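Local coordinates for glucose-binding protein (Thermus thermophilus HB27, PDB 2B3F) that binds glucose or galactose and probably hands the sugar on as part of a binding-protein-dependent transport system, at residues A159-G164 against Q170-S175; E165-Q170 against S345-A350. All blocks are in the same frame, centred on the assembly; numbering follows the deposited sequence.

How the contacts relate
Contacts 1 and 2 are both buried, and both are built on helix 166-190, with Gln-170 common to the two. In contact 1 the helix meets strand 161-162, which comes just before it in the chain; leucines alone do the touching there, as suits a lobe interior away from the sugar. Contact 2 lies nearer the middle of the protein, where the start of the helix meets a loop 175 residues on and galactose adds polar chemistry to the apolar packing. Glu-174 ties the two together: its OE2 lies 2.7 Å from Ser-345 OG and its OE1 2.9 Å from Val-347 N, both probable hydrogen bonds from contact 1's helix to contact 2's loop.

Contact 1: residues A159-G164 against Q170-S175; sequences APLALG and QHLWES
Leu-161 and Leu-163 meet Leu-172 where helix 166-190 packs against strand 161-162, an outermost strand of the four-stranded mixed sheet in this two-lobed periplasmic binding protein fold. After a short linker the chain passes from the strand into the helix, whose Leu-172 faces back toward the residues just left behind.

The contact is wholly apolar. Leucines suit the place because their branched ends fill a buried interface without bringing polar groups that would need partners. Leu-161 and Leu-163, two residues apart in an extended chain, both offer methyls to the helix. Phe-208 and Val-211 of helix 199-212 also touch Leu-172 and so extend the same apolar core.

No polar bond crosses between the segments; the two backbones make their hydrogen bonds on their own sides. The strand's backbone is joined to Phe-238, and Leu-163 N is held by Asn-216 OD1; in the helix, Glu-174 N donates to Gln-170 O at 3.0 Å.

The CB of Leu-172 points toward the strand, and a trans first torsion (chi1 174°) carries the isobutyl group on until one methyl reaches both strand leucines. It meets Leu-161 tip to tip, whereas Leu-163 crosses it at about a right angle. That single methyl, Leu-172 CD2, makes both closest approaches, 4.0 Å from Leu-161 CD2 and equally 4.0 Å from Leu-163 CD1.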
# COMPACT_ATOMS: atom_id res chain seq x y z
N ALA A 159 -25.16 0.48 -5.39
CA ALA A 159 -23.76 0.92 -5.35
C ALA A 159 -22.91 -0.33 -5.46
O ALA A 159 -22.47 -0.87 -4.44
CB ALA A 159 -23.48 1.66 -4.07
N PRO A 160 -22.73 -0.83 -6.69
CA PRO A 160 -21.95 -2.05 -6.89
C PRO A 160 -20.46 -1.94 -6.50
O PRO A 160 -19.83 -2.98 -6.25
CB PRO A 160 -22.05 -2.31 -8.40
CG PRO A 160 -23.22 -1.50 -8.86
CD PRO A 160 -23.28 -0.32 -7.96
N LEU A 161 -19.93 -0.73 -6.46
CA LEU A 161 -18.53 -0.51 -6.03
C LEU A 161 -18.50 0.01 -4.60
O LEU A 161 -19.13 1.01 -4.28
CB LEU A 161 -17.82 0.46 -6.96
CG LEU A 161 -16.36 0.78 -6.58
CD1 LEU A 161 -15.52 -0.48 -6.64
CD2 LEU A 161 -15.79 1.85 -7.48
N ALA A 162 -17.76 -0.70 -3.74
CA ALA A 162 -17.50 -0.26 -2.38
C ALA A 162 -16.31 0.70 -2.41
O ALA A 162 -15.34 0.46 -3.13
CB ALA A 162 -17.19 -1.45 -1.46
N LEU A 163 -16.42 1.78 -1.65
CA LEU A 163 -15.39 2.80 -1.57
C LEU A 163 -15.44 3.49 -0.21
O LEU A 163 -16.51 3.56 0.41
CB LEU A 163 -15.59 3.79 -2.72
CG LEU A 163 -14.54 4.85 -3.00
CD1 LEU A 163 -13.21 4.22 -3.31
CD2 LEU A 163 -15.04 5.69 -4.15
N GLY A 164 -14.29 3.96 0.28
CA GLY A 164 -14.19 4.65 1.56
C GLY A 164 -13.62 6.07 1.45
O GLY A 164 -13.75 6.76 0.42
N GLN A 170 -8.03 7.79 -3.80
CA GLN A 170 -6.72 7.87 -4.46
C GLN A 170 -6.25 6.47 -4.84
O GLN A 170 -5.71 6.27 -5.93
CB GLN A 170 -5.70 8.49 -3.54
CG GLN A 170 -5.97 9.95 -3.07
CD GLN A 170 -4.84 10.44 -2.21
OE1 GLN A 170 -3.67 10.29 -2.57
NE2 GLN A 170 -5.16 11.02 -1.05
N HIS A 171 -6.45 5.51 -3.94
CA HIS A 171 -6.09 4.12 -4.15
C HIS A 171 -6.77 3.55 -5.38
O HIS A 171 -6.14 2.94 -6.22
CB HIS A 171 -6.42 3.27 -2.93
CG HIS A 171 -5.82 1.91 -3.00
ND1 HIS A 171 -4.68 1.56 -2.30
CD2 HIS A 171 -6.16 0.83 -3.74
CE1 HIS A 171 -4.36 0.31 -2.59
NE2 HIS A 171 -5.25 -0.16 -3.46
N LEU A 172 -8.08 3.77 -5.47
CA LEU A 172 -8.82 3.39 -6.67
C LEU A 172 -8.25 4.06 -7.92
O LEU A 172 -8.05 3.41 -8.95
CB LEU A 172 -10.27 3.80 -6.50
CG LEU A 172 -11.17 3.62 -7.70
CD1 LEU A 172 -11.25 2.15 -8.13
CD2 LEU A 172 -12.55 4.19 -7.29
N TRP A 173 -7.96 5.36 -7.82
CA TRP A 173 -7.43 6.13 -8.94
C TRP A 173 -6.12 5.52 -9.49
O TRP A 173 -5.96 5.43 -10.69
CB TRP A 173 -7.17 7.58 -8.55
CG TRP A 173 -6.69 8.44 -9.70
CD1 TRP A 173 -7.46 9.14 -10.59
CD2 TRP A 173 -5.32 8.68 -10.10
NE1 TRP A 173 -6.67 9.80 -11.50
CE2 TRP A 173 -5.36 9.54 -11.23
CE3 TRP A 173 -4.08 8.26 -9.61
CZ2 TRP A 173 -4.19 10.00 -11.86
CZ3 TRP A 173 -2.93 8.71 -10.24
CH2 TRP A 173 -2.99 9.56 -11.37
N GLU A 174 -5.22 5.06 -8.62
CA GLU A 174 -3.93 4.56 -9.16
C GLU A 174 -4.13 3.27 -9.97
O GLU A 174 -3.42 3.04 -10.95
CB GLU A 174 -2.82 4.45 -8.12
CG GLU A 174 -2.98 3.44 -7.01
CD GLU A 174 -1.80 3.49 -6.03
OE1 GLU A 174 -1.05 4.51 -6.03
OE2 GLU A 174 -1.64 2.52 -5.26
N SER A 175 -5.11 2.46 -9.60
CA SER A 175 -5.49 1.30 -10.44
C SER A 175 -6.06 1.74 -11.79
O SER A 175 -5.68 1.22 -12.84
CB SER A 175 -6.48 0.38 -9.74
OG SER A 175 -5.83 -0.59 -8.94

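Contact 2: residues E165-Q170 against S345-A350; sequences ENWTQQ and SLVHGA. With GAL (beta-D-galactopyranose), chain G.
His-348 ND1 and the anomeric hydroxyl O1 of galactose form a hydrogen bond of 2.7 Å, while the same imidazole meets Trp-167 across the contact. Its other nitrogen, NE2, is bonded to His-171 ND1, one turn beyond Trp-167 in helix 166-190, so both nitrogens are held and the ring's rotation is fixed. Trp-167 CZ3 lies at the edge of the imidazole, near its plane, 3.6 Å from His-348 CE1; the two ring planes stand at 86°. Thr-168 CG2 sits over the centre of the indole, 3.6 Å above its plane. Trp-167 also packs on Ala-42, whose backbone N is hydrogen-bonded to the galactose, so the indole backs the sugar site.

Val-347 fits its place by branching: CG1 lies over one face of His-348, offset toward the rim, and CG2 rests 3.5 Å from Gln-170 CB. Beyond that methylene the glutamine extends until NE2 donates to Asn-166 OD1 at 2.8 Å. The loop is shaped by a type I turn, Leu-346 to Gly-349, and by an ST motif in which Ser-345 OG accepts from His-348 N at 2.9 Å.

With an alanine at His-348, galactose O1 and His-171 ND1 would probably both lose their imidazole partner, and a gap would open beside Trp-167 CZ3. The chemistry suggests that His-171 probably positions, from the second shell, the imidazole that bonds the sugar's anomeric hydroxyl.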
# COMPACT_ATOMS: atom_id res chain seq x y z
N GLU A 165 -12.94 6.45 2.52
CA GLU A 165 -12.38 7.78 2.70
C GLU A 165 -11.37 8.19 1.61
O GLU A 165 -10.93 7.37 0.78
CB GLU A 165 -11.75 7.89 4.09
CG GLU A 165 -10.52 6.98 4.32
CD GLU A 165 -9.87 7.20 5.66
OE1 GLU A 165 -9.54 8.37 5.97
OE2 GLU A 165 -9.67 6.21 6.40
N ASN A 166 -11.00 9.46 1.65
CA ASN A 166 -10.19 10.08 0.62
C ASN A 166 -9.03 9.21 0.12
O ASN A 166 -8.91 8.99 -1.08
CB ASN A 166 -9.66 11.43 1.11
CG ASN A 166 -8.75 12.12 0.11
OD1 ASN A 166 -7.56 11.82 0.07
ND2 ASN A 166 -9.28 13.12 -0.61
N TRP A 167 -8.21 8.70 1.03
CA TRP A 167 -7.03 7.93 0.53
C TRP A 167 -7.46 6.71 -0.29
O TRP A 167 -6.76 6.32 -1.22
CB TRP A 167 -6.05 7.56 1.64
CG TRP A 167 -6.42 6.45 2.50
CD1 TRP A 167 -6.97 6.53 3.73
CD2 TRP A 167 -6.24 5.06 2.22
NE1 TRP A 167 -7.18 5.27 4.24
CE2 TRP A 167 -6.73 4.35 3.33
CE3 TRP A 167 -5.72 4.34 1.13
CZ2 TRP A 167 -6.70 2.95 3.41
CZ3 TRP A 167 -5.70 2.96 1.19
CH2 TRP A 167 -6.19 2.28 2.32
N THR A 168 -8.61 6.11 0.04
CA THR A 168 -9.07 4.92 -0.71
C THR A 168 -9.56 5.29 -2.11
O THR A 168 -9.59 4.47 -3.02
CB THR A 168 -10.19 4.12 0.02
OG1 THR A 168 -11.44 4.81 -0.09
CG2 THR A 168 -9.84 3.87 1.45
N GLN A 169 -9.97 6.55 -2.27
CA GLN A 169 -10.34 7.07 -3.58
C GLN A 169 -9.09 7.28 -4.42
O GLN A 169 -9.08 6.95 -5.60
CB GLN A 169 -11.13 8.37 -3.43
CG GLN A 169 -12.41 8.20 -2.61
CD GLN A 169 -12.90 9.52 -2.01
OE1 GLN A 169 -12.53 10.62 -2.48
NE2 GLN A 169 -13.69 9.42 -0.93
N GLN A 170 -8.03 7.79 -3.80
CA GLN A 170 -6.72 7.87 -4.46
C GLN A 170 -6.25 6.47 -4.84
O GLN A 170 -5.71 6.27 -5.93
CB GLN A 170 -5.70 8.49 -3.54
CG GLN A 170 -5.97 9.95 -3.07
CD GLN A 170 -4.84 10.44 -2.21
OE1 GLN A 170 -3.67 10.29 -2.57
NE2 GLN A 170 -5.16 11.02 -1.05
N SER A 345 3.44 1.82 -6.39
CA SER A 345 2.31 2.63 -5.92
C SER A 345 2.66 4.09 -5.66
O SER A 345 3.72 4.40 -5.13
CB SER A 345 1.77 2.02 -4.62
OG SER A 345 0.73 2.80 -4.05
N LEU A 346 1.72 4.98 -6.00
CA LEU A 346 1.74 6.38 -5.58
C LEU A 346 1.25 6.54 -4.14
O LEU A 346 1.88 7.19 -3.31
CB LEU A 346 0.82 7.21 -6.49
CG LEU A 346 0.39 8.60 -6.00
CD1 LEU A 346 1.60 9.50 -5.83
CD2 LEU A 346 -0.60 9.21 -6.98
N VAL A 347 0.07 5.99 -3.87
CA VAL A 347 -0.58 6.26 -2.59
C VAL A 347 0.21 5.65 -1.44
O VAL A 347 0.17 6.14 -0.30
CB VAL A 347 -2.05 5.77 -2.64
CG1 VAL A 347 -2.73 5.96 -1.31
CG2 VAL A 347 -2.77 6.50 -3.77
N HIS A 348 0.98 4.62 -1.76
CA HIS A 348 1.73 3.88 -0.74
C HIS A 348 3.26 4.02 -0.93
O HIS A 348 4.01 3.11 -0.59
CB HIS A 348 1.24 2.44 -0.70
CG HIS A 348 -0.25 2.36 -0.50
ND1 HIS A 348 -0.84 2.59 0.72
CD2 HIS A 348 -1.25 2.17 -1.39
CE1 HIS A 348 -2.15 2.52 0.58
NE2 HIS A 348 -2.43 2.28 -0.69
N GLY A 349 3.68 5.17 -1.46
CA GLY A 349 5.02 5.70 -1.22
C GLY A 349 6.17 5.29 -2.11
O GLY A 349 7.30 5.74 -1.90
N ALA A 350 5.91 4.45 -3.10
CA ALA A 350 7.02 3.95 -3.92
C ALA A 350 7.56 4.99 -4.90
O ALA A 350 8.80 5.15 -4.99
CB ALA A 350 6.63 2.69 -4.63
C1 GAL G . -0.49 0.93 3.58
C2 GAL G . 0.50 0.07 4.38
C3 GAL G . -0.11 -1.27 4.78
C4 GAL G . -1.46 -1.07 5.48
C5 GAL G . -2.32 -0.11 4.63
C6 GAL G . -3.71 0.20 5.22
O1 GAL G . 0.05 2.18 3.28
O2 GAL G . 1.70 -0.10 3.61
O3 GAL G . 0.78 -1.96 5.65
O4 GAL G . -1.20 -0.58 6.77
O5 GAL G . -1.66 1.11 4.39
O6 GAL G . -3.60 1.02 6.34